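Local atomic coordinates of polysaccharide Lyase Family 6 (Bacteroides cellulosilyticus, PDB entry 6QPS), a protein that probably cleaves alginate as a mannuronic acid-specific lyase of polysaccharide lyase family 6, with a bound calcium ion. Residues H198-E203 and K457-H462; L267-G272 and Q298-Y303; S355-G360 and N376-Q381; N402-A405 and K410-S413. All blocks are in the same frame, centred on the assembly; numbering follows the deposited sequence.

Contact 1. Residues H198-E203 and K457-H462; sequences HNFFGE and KENVNH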
# COMPACT_ATOMS: atom_id res chain seq x y z
N HIS A 198 -4.93 9.36 -2.66
CA HIS A 198 -4.88 10.58 -1.84
C HIS A 198 -5.09 10.32 -0.35
O HIS A 198 -5.57 11.19 0.38
CB HIS A 198 -5.85 11.66 -2.34
CG HIS A 198 -5.60 12.08 -3.75
ND1 HIS A 198 -4.67 13.04 -4.10
CD2 HIS A 198 -6.18 11.68 -4.90
CE1 HIS A 198 -4.69 13.21 -5.41
NE2 HIS A 198 -5.59 12.38 -5.92
N ASN A 199 -4.70 9.13 0.13
CA ASN A 199 -4.77 8.84 1.56
C ASN A 199 -3.43 9.09 2.22
O ASN A 199 -2.37 9.07 1.58
CB ASN A 199 -5.17 7.38 1.77
CG ASN A 199 -6.47 7.06 1.12
OD1 ASN A 199 -7.53 7.49 1.56
ND2 ASN A 199 -6.41 6.27 0.07
N PHE A 200 -3.49 9.37 3.52
CA PHE A 200 -2.31 9.52 4.37
C PHE A 200 -2.29 8.34 5.35
O PHE A 200 -3.11 8.27 6.29
CB PHE A 200 -2.36 10.87 5.10
CG PHE A 200 -1.04 11.30 5.72
CD1 PHE A 200 -0.58 10.73 6.89
CD2 PHE A 200 -0.27 12.27 5.10
CE1 PHE A 200 0.63 11.15 7.45
CE2 PHE A 200 0.94 12.68 5.65
CZ PHE A 200 1.37 12.10 6.81
N PHE A 201 -1.37 7.41 5.12
CA PHE A 201 -1.16 6.27 6.01
C PHE A 201 -0.05 6.70 6.97
O PHE A 201 1.11 6.82 6.57
CB PHE A 201 -0.77 5.03 5.20
CG PHE A 201 -1.84 4.56 4.24
CD1 PHE A 201 -1.82 4.97 2.93
CD2 PHE A 201 -2.86 3.71 4.64
CE1 PHE A 201 -2.78 4.57 2.04
CE2 PHE A 201 -3.83 3.27 3.73
CZ PHE A 201 -3.79 3.72 2.43
N GLY A 202 -0.42 7.02 8.21
CA GLY A 202 0.52 7.51 9.20
C GLY A 202 1.22 6.44 10.01
O GLY A 202 1.28 5.26 9.64
N GLU A 203 1.71 6.86 11.17
CA GLU A 203 2.70 6.08 11.88
C GLU A 203 2.20 4.69 12.25
O GLU A 203 1.07 4.50 12.71
CB GLU A 203 3.12 6.84 13.14
CG GLU A 203 4.24 6.13 13.89
CD GLU A 203 5.05 7.05 14.79
OE1 GLU A 203 4.49 8.06 15.27
OE2 GLU A 203 6.24 6.75 15.02
N LYS A 457 -2.82 17.62 9.21
CA LYS A 457 -2.15 18.86 8.85
C LYS A 457 -0.77 18.95 9.48
O LYS A 457 0.18 19.42 8.85
CB LYS A 457 -3.00 20.06 9.27
CG LYS A 457 -4.30 20.15 8.46
CD LYS A 457 -5.12 21.38 8.82
CE LYS A 457 -5.89 21.19 10.11
NZ LYS A 457 -7.28 21.70 10.02
N GLU A 458 -0.65 18.49 10.73
CA GLU A 458 0.64 18.51 11.42
C GLU A 458 1.64 17.59 10.73
O GLU A 458 2.81 17.97 10.53
CB GLU A 458 0.45 18.12 12.89
CG GLU A 458 -0.32 19.14 13.71
CD GLU A 458 -0.77 18.63 15.07
OE1 GLU A 458 -0.54 17.44 15.39
OE2 GLU A 458 -1.36 19.44 15.83
N ASN A 459 1.22 16.36 10.38
CA ASN A 459 2.14 15.42 9.74
C ASN A 459 2.55 15.89 8.34
O ASN A 459 3.71 15.70 7.92
CB ASN A 459 1.52 14.01 9.58
CG ASN A 459 1.27 13.26 10.88
OD1 ASN A 459 0.58 12.21 10.87
ND2 ASN A 459 1.81 13.74 11.98
N VAL A 460 1.62 16.48 7.59
CA VAL A 460 1.95 17.04 6.28
C VAL A 460 2.93 18.19 6.43
O VAL A 460 3.90 18.30 5.68
CB VAL A 460 0.66 17.48 5.54
CG1 VAL A 460 1.00 18.43 4.37
CG2 VAL A 460 -0.13 16.25 5.06
N ASN A 461 2.71 19.06 7.43
CA ASN A 461 3.64 20.16 7.67
C ASN A 461 5.03 19.65 8.05
O ASN A 461 6.04 20.24 7.66
CB ASN A 461 3.12 21.07 8.77
CG ASN A 461 4.07 22.21 9.06
OD1 ASN A 461 4.72 22.24 10.11
ND2 ASN A 461 4.19 23.12 8.12
N HIS A 462 5.09 18.53 8.78
CA HIS A 462 6.39 17.94 9.09
C HIS A 462 7.13 17.55 7.81
O HIS A 462 8.31 17.89 7.64
CB HIS A 462 6.27 16.72 10.01
CG HIS A 462 7.61 16.21 10.42
ND1 HIS A 462 8.26 16.63 11.56
CD2 HIS A 462 8.48 15.39 9.78
CE1 HIS A 462 9.46 16.08 11.62
NE2 HIS A 462 9.61 15.30 10.57
O HOH W 1 1.34 9.64 11.94
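F200 reaches from its short strand to the helix that carries N459 and V460. The far end of its ring does the touching. Atom CZ of F200 lies 3.4 Å from CB of N459, and CE1 of F200 is 3.6 Å from OD1 of N459. The ring and the N459 amide plane are 31° apart, so the two flat groups are inclined to each other. On the other flank of the ring end, CE2 of F200 packs 3.8 Å from CG2 of V460. With CG of F200 anti to the backbone N (chi1 -164°), the ring stands out from the strand toward the helix. L456 and I463 of the same helix also touch the ring, and V235 touches it from the neighbouring strand 230-237.

The strand 200-201 belongs to a right-handed parallel beta-helix, the fold of the chondroitinase B-like lyases. The helix 454-465 comes from the C-terminal end of the chain and lies along the outside of this coil. F200 packs one strand of the coil against this C-terminal helix.

Beyond the N459 side of the ring the contact is looser. No direct hydrogen bond joins the two segments. There the polar end of N459 takes over, and a water bridges the two segments. OD1 of N459 accepts a hydrogen bond from the water at 2.9 Å. The same water accepts one from N of E203, also at 2.9 Å. The hydroxyl of Y170 is a second partner of OD1 of N459.

Contact 2. Residues L267-G272 and Q298-Y303; sequences LVCRHG and QGHTVY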
# COMPACT_ATOMS: atom_id res chain seq x y z
N LEU A 267 8.17 -1.35 -0.83
CA LEU A 267 7.12 -1.71 -1.78
C LEU A 267 7.50 -3.06 -2.38
O LEU A 267 8.49 -3.17 -3.12
CB LEU A 267 7.01 -0.62 -2.85
CG LEU A 267 5.81 -0.71 -3.80
CD1 LEU A 267 5.71 0.57 -4.66
CD2 LEU A 267 5.81 -1.97 -4.70
N VAL A 268 6.75 -4.11 -2.03
CA VAL A 268 7.17 -5.47 -2.33
C VAL A 268 6.23 -6.15 -3.31
O VAL A 268 5.03 -6.32 -3.02
CB VAL A 268 7.30 -6.31 -1.05
CG1 VAL A 268 7.80 -7.72 -1.34
CG2 VAL A 268 8.22 -5.58 -0.05
N CYS A 269 6.77 -6.58 -4.46
CA CYS A 269 6.06 -7.40 -5.44
C CYS A 269 6.25 -8.84 -4.96
O CYS A 269 7.13 -9.57 -5.44
CB CYS A 269 6.65 -7.20 -6.84
SG CYS A 269 6.21 -5.59 -7.57
N ARG A 270 5.44 -9.23 -3.96
CA ARG A 270 5.68 -10.48 -3.23
C ARG A 270 5.17 -11.71 -3.96
O ARG A 270 5.89 -12.71 -4.08
CB ARG A 270 5.09 -10.39 -1.81
CG ARG A 270 5.27 -11.67 -1.00
CD ARG A 270 6.75 -12.03 -0.78
NE ARG A 270 6.88 -13.33 -0.12
CZ ARG A 270 6.97 -14.49 -0.76
NH1 ARG A 270 7.00 -14.52 -2.09
NH2 ARG A 270 7.04 -15.62 -0.07
N HIS A 271 3.92 -11.66 -4.43
CA HIS A 271 3.35 -12.73 -5.24
C HIS A 271 2.57 -12.08 -6.38
O HIS A 271 2.16 -10.92 -6.28
CB HIS A 271 2.36 -13.61 -4.47
CG HIS A 271 2.87 -14.30 -3.24
ND1 HIS A 271 3.98 -15.12 -3.21
CD2 HIS A 271 2.30 -14.40 -2.00
CE1 HIS A 271 4.11 -15.64 -1.99
NE2 HIS A 271 3.09 -15.23 -1.25
N GLY A 272 2.33 -12.84 -7.45
CA GLY A 272 1.66 -12.33 -8.63
C GLY A 272 2.54 -11.54 -9.59
O GLY A 272 3.69 -11.18 -9.30
N GLN A 298 7.09 -12.34 -12.08
CA GLN A 298 7.42 -11.95 -13.45
C GLN A 298 6.58 -10.81 -13.99
O GLN A 298 5.48 -10.52 -13.52
CB GLN A 298 7.37 -13.16 -14.39
CG GLN A 298 6.04 -13.83 -14.54
CD GLN A 298 6.07 -15.01 -15.55
OE1 GLN A 298 5.46 -14.92 -16.59
NE2 GLN A 298 6.76 -16.08 -15.21
N GLY A 299 7.11 -10.21 -15.05
CA GLY A 299 6.31 -9.40 -15.93
C GLY A 299 6.14 -7.95 -15.56
O GLY A 299 5.44 -7.23 -16.30
N HIS A 300 6.74 -7.49 -14.48
CA HIS A 300 6.53 -6.14 -13.97
C HIS A 300 7.24 -5.09 -14.82
O HIS A 300 8.26 -5.36 -15.46
CB HIS A 300 7.03 -6.00 -12.52
CG HIS A 300 6.72 -7.19 -11.66
ND1 HIS A 300 5.43 -7.59 -11.33
CD2 HIS A 300 7.55 -8.08 -11.08
CE1 HIS A 300 5.51 -8.67 -10.57
NE2 HIS A 300 6.78 -8.98 -10.39
N THR A 301 6.69 -3.87 -14.80
CA THR A 301 7.31 -2.70 -15.41
C THR A 301 7.54 -1.66 -14.32
O THR A 301 6.59 -1.26 -13.63
CB THR A 301 6.45 -2.17 -16.55
OG1 THR A 301 6.24 -3.21 -17.53
CG2 THR A 301 7.14 -1.00 -17.24
N VAL A 302 8.79 -1.24 -14.14
CA VAL A 302 9.23 -0.41 -13.00
C VAL A 302 9.93 0.82 -13.59
O VAL A 302 11.07 0.73 -14.06
CB VAL A 302 10.19 -1.20 -12.10
CG1 VAL A 302 10.64 -0.36 -10.94
CG2 VAL A 302 9.56 -2.51 -11.63
N TYR A 303 9.22 1.96 -13.59
CA TYR A 303 9.61 3.15 -14.34
C TYR A 303 9.51 4.42 -13.51
O TYR A 303 8.49 4.65 -12.85
CB TYR A 303 8.66 3.25 -15.55
CG TYR A 303 8.70 4.56 -16.32
CD1 TYR A 303 9.87 4.95 -16.94
CD2 TYR A 303 7.57 5.38 -16.43
CE1 TYR A 303 9.94 6.14 -17.63
CE2 TYR A 303 7.63 6.55 -17.16
CZ TYR A 303 8.82 6.93 -17.76
OH TYR A 303 8.91 8.10 -18.48
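C269 lies over one face of the H300 imidazole. Its sulfur SG sits 4.3 Å from the ring centroid and only 5° off the ring normal, a sulfur-aromatic contact. Atom CB of C269 is over the same face, also 4.3 Å from the centroid, as a CH-pi contact. SG is beside the backbone N of C269 and anti to its carbonyl carbon (chi1 -74°), which sets it above the middle of the ring. At the ring edge, in plane, O of G272 approaches CE1 of H300 at 3.4 Å. The carbonyl O of Q298 lies 3.5 Å above the opposite face, toward the rim.

Further out, both ring nitrogens are held. NE2 of H300 is hydrogen-bonded to O of I296, and ND1 of H300 to N of N275. These bonds fix the rotation of the ring. I295 and V345 also touch the H300 side chain. Strands 266-271 and 301-308 are parts of the parallel beta-helix. H300, just ahead of strand 301-308, lays its ring against C269 of strand 266-271. The side chain of C269 is about 9 Å from that of E244, a calcium ligand.

A leucine in place of H300 would probably leave O of I296 and N of N275 without their ring partners and take the aromatic face from under the sulfur. The two bonds are consistent with a neutral imidazole that donates through NE2 and accepts at ND1.

Contact 3. Residues S355-G360 and N376-Q381; sequences SSLELG and NLFAGQ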
# COMPACT_ATOMS: atom_id res chain seq x y z
N SER A 355 21.24 4.60 -2.13
CA SER A 355 20.38 3.44 -1.94
C SER A 355 20.92 2.28 -2.78
O SER A 355 21.26 2.46 -3.94
CB SER A 355 18.95 3.78 -2.40
OG SER A 355 18.43 4.89 -1.66
N SER A 356 20.96 1.08 -2.18
CA SER A 356 21.71 -0.03 -2.76
C SER A 356 20.97 -0.73 -3.92
O SER A 356 19.74 -0.65 -4.08
CB SER A 356 21.96 -1.09 -1.69
OG SER A 356 20.72 -1.76 -1.45
N LEU A 357 21.76 -1.47 -4.71
CA LEU A 357 21.26 -2.44 -5.69
C LEU A 357 21.71 -3.81 -5.21
O LEU A 357 22.91 -4.03 -5.04
CB LEU A 357 21.81 -2.17 -7.09
CG LEU A 357 21.48 -0.80 -7.67
CD1 LEU A 357 22.22 -0.60 -9.01
CD2 LEU A 357 20.00 -0.56 -7.83
N GLU A 358 20.77 -4.74 -5.02
CA GLU A 358 21.08 -6.08 -4.54
C GLU A 358 20.45 -7.08 -5.50
O GLU A 358 19.22 -7.18 -5.57
CB GLU A 358 20.55 -6.27 -3.12
CG GLU A 358 20.84 -7.62 -2.53
CD GLU A 358 20.37 -7.76 -1.09
OE1 GLU A 358 20.33 -6.76 -0.32
OE2 GLU A 358 20.02 -8.90 -0.73
N LEU A 359 21.29 -7.79 -6.25
CA LEU A 359 20.83 -8.61 -7.37
C LEU A 359 21.22 -10.07 -7.17
O LEU A 359 22.41 -10.39 -7.08
CB LEU A 359 21.42 -8.11 -8.69
CG LEU A 359 21.31 -6.61 -8.94
CD1 LEU A 359 21.99 -6.25 -10.26
CD2 LEU A 359 19.84 -6.16 -8.91
N GLY A 360 20.22 -10.95 -7.14
CA GLY A 360 20.49 -12.37 -7.08
C GLY A 360 20.50 -13.01 -5.71
O GLY A 360 20.86 -14.19 -5.59
N ASN A 376 19.01 4.03 -15.72
CA ASN A 376 18.87 4.36 -14.32
C ASN A 376 20.07 5.17 -13.84
O ASN A 376 21.20 4.98 -14.30
CB ASN A 376 18.75 3.10 -13.45
CG ASN A 376 17.57 2.24 -13.86
OD1 ASN A 376 16.42 2.55 -13.58
ND2 ASN A 376 17.85 1.17 -14.57
N LEU A 377 19.82 6.06 -12.89
CA LEU A 377 20.88 6.79 -12.19
C LEU A 377 21.17 6.08 -10.87
O LEU A 377 20.26 5.90 -10.05
CB LEU A 377 20.46 8.25 -11.95
CG LEU A 377 21.46 9.06 -11.11
CD1 LEU A 377 22.82 9.19 -11.79
CD2 LEU A 377 20.88 10.43 -10.81
N PHE A 378 22.42 5.67 -10.69
CA PHE A 378 22.91 5.06 -9.45
C PHE A 378 23.95 6.04 -8.92
O PHE A 378 24.98 6.27 -9.56
CB PHE A 378 23.53 3.70 -9.77
CG PHE A 378 23.98 2.86 -8.57
CD1 PHE A 378 23.18 2.67 -7.44
CD2 PHE A 378 25.19 2.21 -8.63
CE1 PHE A 378 23.61 1.87 -6.39
CE2 PHE A 378 25.61 1.41 -7.60
CZ PHE A 378 24.83 1.26 -6.46
N ALA A 379 23.65 6.70 -7.80
CA ALA A 379 24.47 7.83 -7.35
C ALA A 379 24.54 7.88 -5.83
O ALA A 379 23.70 7.29 -5.13
CB ALA A 379 23.91 9.15 -7.88
N GLY A 380 25.50 8.62 -5.34
CA GLY A 380 25.66 8.79 -3.91
C GLY A 380 27.10 9.12 -3.57
O GLY A 380 27.81 9.75 -4.35
N GLN A 381 27.50 8.70 -2.37
CA GLN A 381 28.85 8.93 -1.87
C GLN A 381 29.68 7.67 -2.14
O GLN A 381 30.55 7.68 -3.02
CB GLN A 381 28.80 9.27 -0.38
CG GLN A 381 28.22 10.65 -0.12
CD GLN A 381 26.72 10.71 -0.36
OE1 GLN A 381 25.95 9.96 0.25
NE2 GLN A 381 26.29 11.61 -1.25
O HOH W 2 23.00 4.67 -4.55
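The F378 ring has L357 over one face and S355 at its edge. Atom CD1 of L357 lies 3.7 Å from the ring centroid and 10° off the ring normal, a CH-pi contact above the centre. In the ring plane, O of S355 comes to 3.4 Å from CE1 of F378. This carbonyl meets the hydrogen-bearing rim of the ring, a placement consistent with the slightly positive C-H rim.

The segments belong to successive strands of the parallel beta-helix, 357-361 and 371-379, on different faces of the coil. Their side chains come from opposite directions into its interior. CG of L357 adds a second contact, 3.6 Å from CE1 of F378. The leucine branch turns beside its own backbone N and anti to its carbonyl carbon (chi1 -60°), which directs CD1 over the phenyl.

F352 and L315 also touch L357. F378 meets the rings of W404 and F406 edge-to-face. F378 thus joins the leucine to an aromatic group further along the coil. A serine in place of F378 is likely to open a gap under CD1 of L357 and leave the W404 and F406 rings without one of their aromatic neighbours.

The polar part of the contact lies beside the ring, among the backbone atoms. OG of S355 is hydrogen-bonded to O of L353. A water sits between the segments. It accepts a hydrogen bond from N of S355 at 3.0 Å and lies 2.8 Å from O of A379, to which it can donate.

Contact 4. Residues N402-A405 and K410-S413; sequences NEWA and KSLS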
# COMPACT_ATOMS: atom_id res chain seq x y z
N ASN A 402 23.09 3.07 -18.12
CA ASN A 402 22.91 3.63 -16.79
C ASN A 402 24.03 4.62 -16.47
O ASN A 402 25.07 4.66 -17.13
CB ASN A 402 22.90 2.49 -15.76
CG ASN A 402 21.87 1.43 -16.09
OD1 ASN A 402 20.67 1.62 -15.87
ND2 ASN A 402 22.32 0.29 -16.63
N GLU A 403 23.79 5.47 -15.47
CA GLU A 403 24.75 6.47 -15.03
C GLU A 403 25.21 6.15 -13.62
O GLU A 403 24.43 5.72 -12.78
CB GLU A 403 24.14 7.86 -15.11
CG GLU A 403 24.06 8.37 -16.55
CD GLU A 403 23.46 9.76 -16.67
OE1 GLU A 403 22.92 10.27 -15.68
OE2 GLU A 403 23.52 10.32 -17.78
N TRP A 404 26.50 6.41 -13.37
CA TRP A 404 27.18 6.05 -12.13
C TRP A 404 27.83 7.31 -11.59
O TRP A 404 28.77 7.85 -12.20
CB TRP A 404 28.24 5.00 -12.47
CG TRP A 404 29.12 4.53 -11.34
CD1 TRP A 404 30.20 5.19 -10.79
CD2 TRP A 404 29.05 3.26 -10.67
NE1 TRP A 404 30.76 4.42 -9.80
CE2 TRP A 404 30.09 3.23 -9.72
CE3 TRP A 404 28.21 2.14 -10.79
CZ2 TRP A 404 30.30 2.13 -8.89
CZ3 TRP A 404 28.42 1.06 -9.96
CH2 TRP A 404 29.47 1.06 -9.02
N ALA A 405 27.34 7.80 -10.45
CA ALA A 405 27.81 9.09 -9.91
C ALA A 405 28.14 8.99 -8.41
O ALA A 405 27.28 9.18 -7.55
CB ALA A 405 26.82 10.21 -10.21
N LYS A 410 37.39 6.33 -9.03
CA LYS A 410 37.91 5.01 -9.37
C LYS A 410 36.90 3.89 -9.10
O LYS A 410 37.18 2.72 -9.41
CB LYS A 410 39.19 4.72 -8.56
CG LYS A 410 40.37 5.63 -8.87
CD LYS A 410 41.66 5.10 -8.23
CE LYS A 410 42.83 6.03 -8.49
NZ LYS A 410 44.17 5.53 -8.01
N SER A 411 35.73 4.22 -8.55
CA SER A 411 34.87 3.19 -7.98
C SER A 411 34.32 2.24 -9.05
O SER A 411 34.24 1.03 -8.81
CB SER A 411 33.76 3.79 -7.09
OG SER A 411 32.92 4.72 -7.76
N LEU A 412 33.88 2.76 -10.21
CA LEU A 412 33.32 1.86 -11.20
C LEU A 412 34.37 0.87 -11.70
O LEU A 412 34.07 -0.32 -11.88
CB LEU A 412 32.69 2.63 -12.36
CG LEU A 412 32.04 1.76 -13.45
CD1 LEU A 412 30.91 0.90 -12.89
CD2 LEU A 412 31.54 2.67 -14.58
N SER A 413 35.60 1.33 -11.90
CA SER A 413 36.64 0.43 -12.38
C SER A 413 36.94 -0.70 -11.40
O SER A 413 37.46 -1.75 -11.81
CB SER A 413 37.92 1.20 -12.72
OG SER A 413 38.61 1.67 -11.58
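OG of S411 is held by two partners, the indole of W404 and the carbonyl of D408. The indole NE1 of W404 donates to OG of S411 at 3.0 Å. OG lies nearly in the indole plane, and the bond is fairly straight at 162°. O of D408 is the second partner of the hydroxyl, which must then give it its proton. OG of S411 sits between its backbone N and its carbonyl carbon (chi1 58°), where it meets the indole edge.

L412 comes over a face of the same indole. Its CD1 is 3.7 Å from the centroid of the six-membered ring of W404 and 13° off the normal, a CH-pi contact. The closest approach of this methyl is to CE3 of W404, 3.6 Å from CD1 of L412. CB of L412 lies nearer the pyrrole side, 3.7 Å from NE1 of W404.

W404 is on strand 397-405, one of the last strands of the parallel beta-helix. The chain leaves this strand and folds back at once, so that 410-413 sits against the indole. F424 and P426 of the following strand touch L412. The rings of F406 and F424 meet W404 edge-to-face, and P383 and V415 also touch it.

The fold-back segment has its own bond. OG of S413 donates to O of K410 at 2.8 Å, with the donor tilted from the carbonyl plane.

In the fold
Each contact has at least one segment on the parallel beta-helix. Contact 1 joins its strand 200-201 to the C-terminal helix 454-465, and contact 4 joins strand 397-405 to a loop. Contacts 2, 3 and 4 are nested in the long loop closed by contact 1 and follow in series along the chain. Contacts 1 and 2 lie on opposite sides of the chain's centre, their centres about 26 Å apart. Contacts 1 and 4 have their centres about 37 Å apart. Contacts 2 and 3 have centres about 18 Å apart and do not touch. Contacts 3 and 4, with centres about 10 Å apart, do touch, since strands 371-379 and 397-405 are neighbours. Of the four, only contact 2 lies near the calcium site.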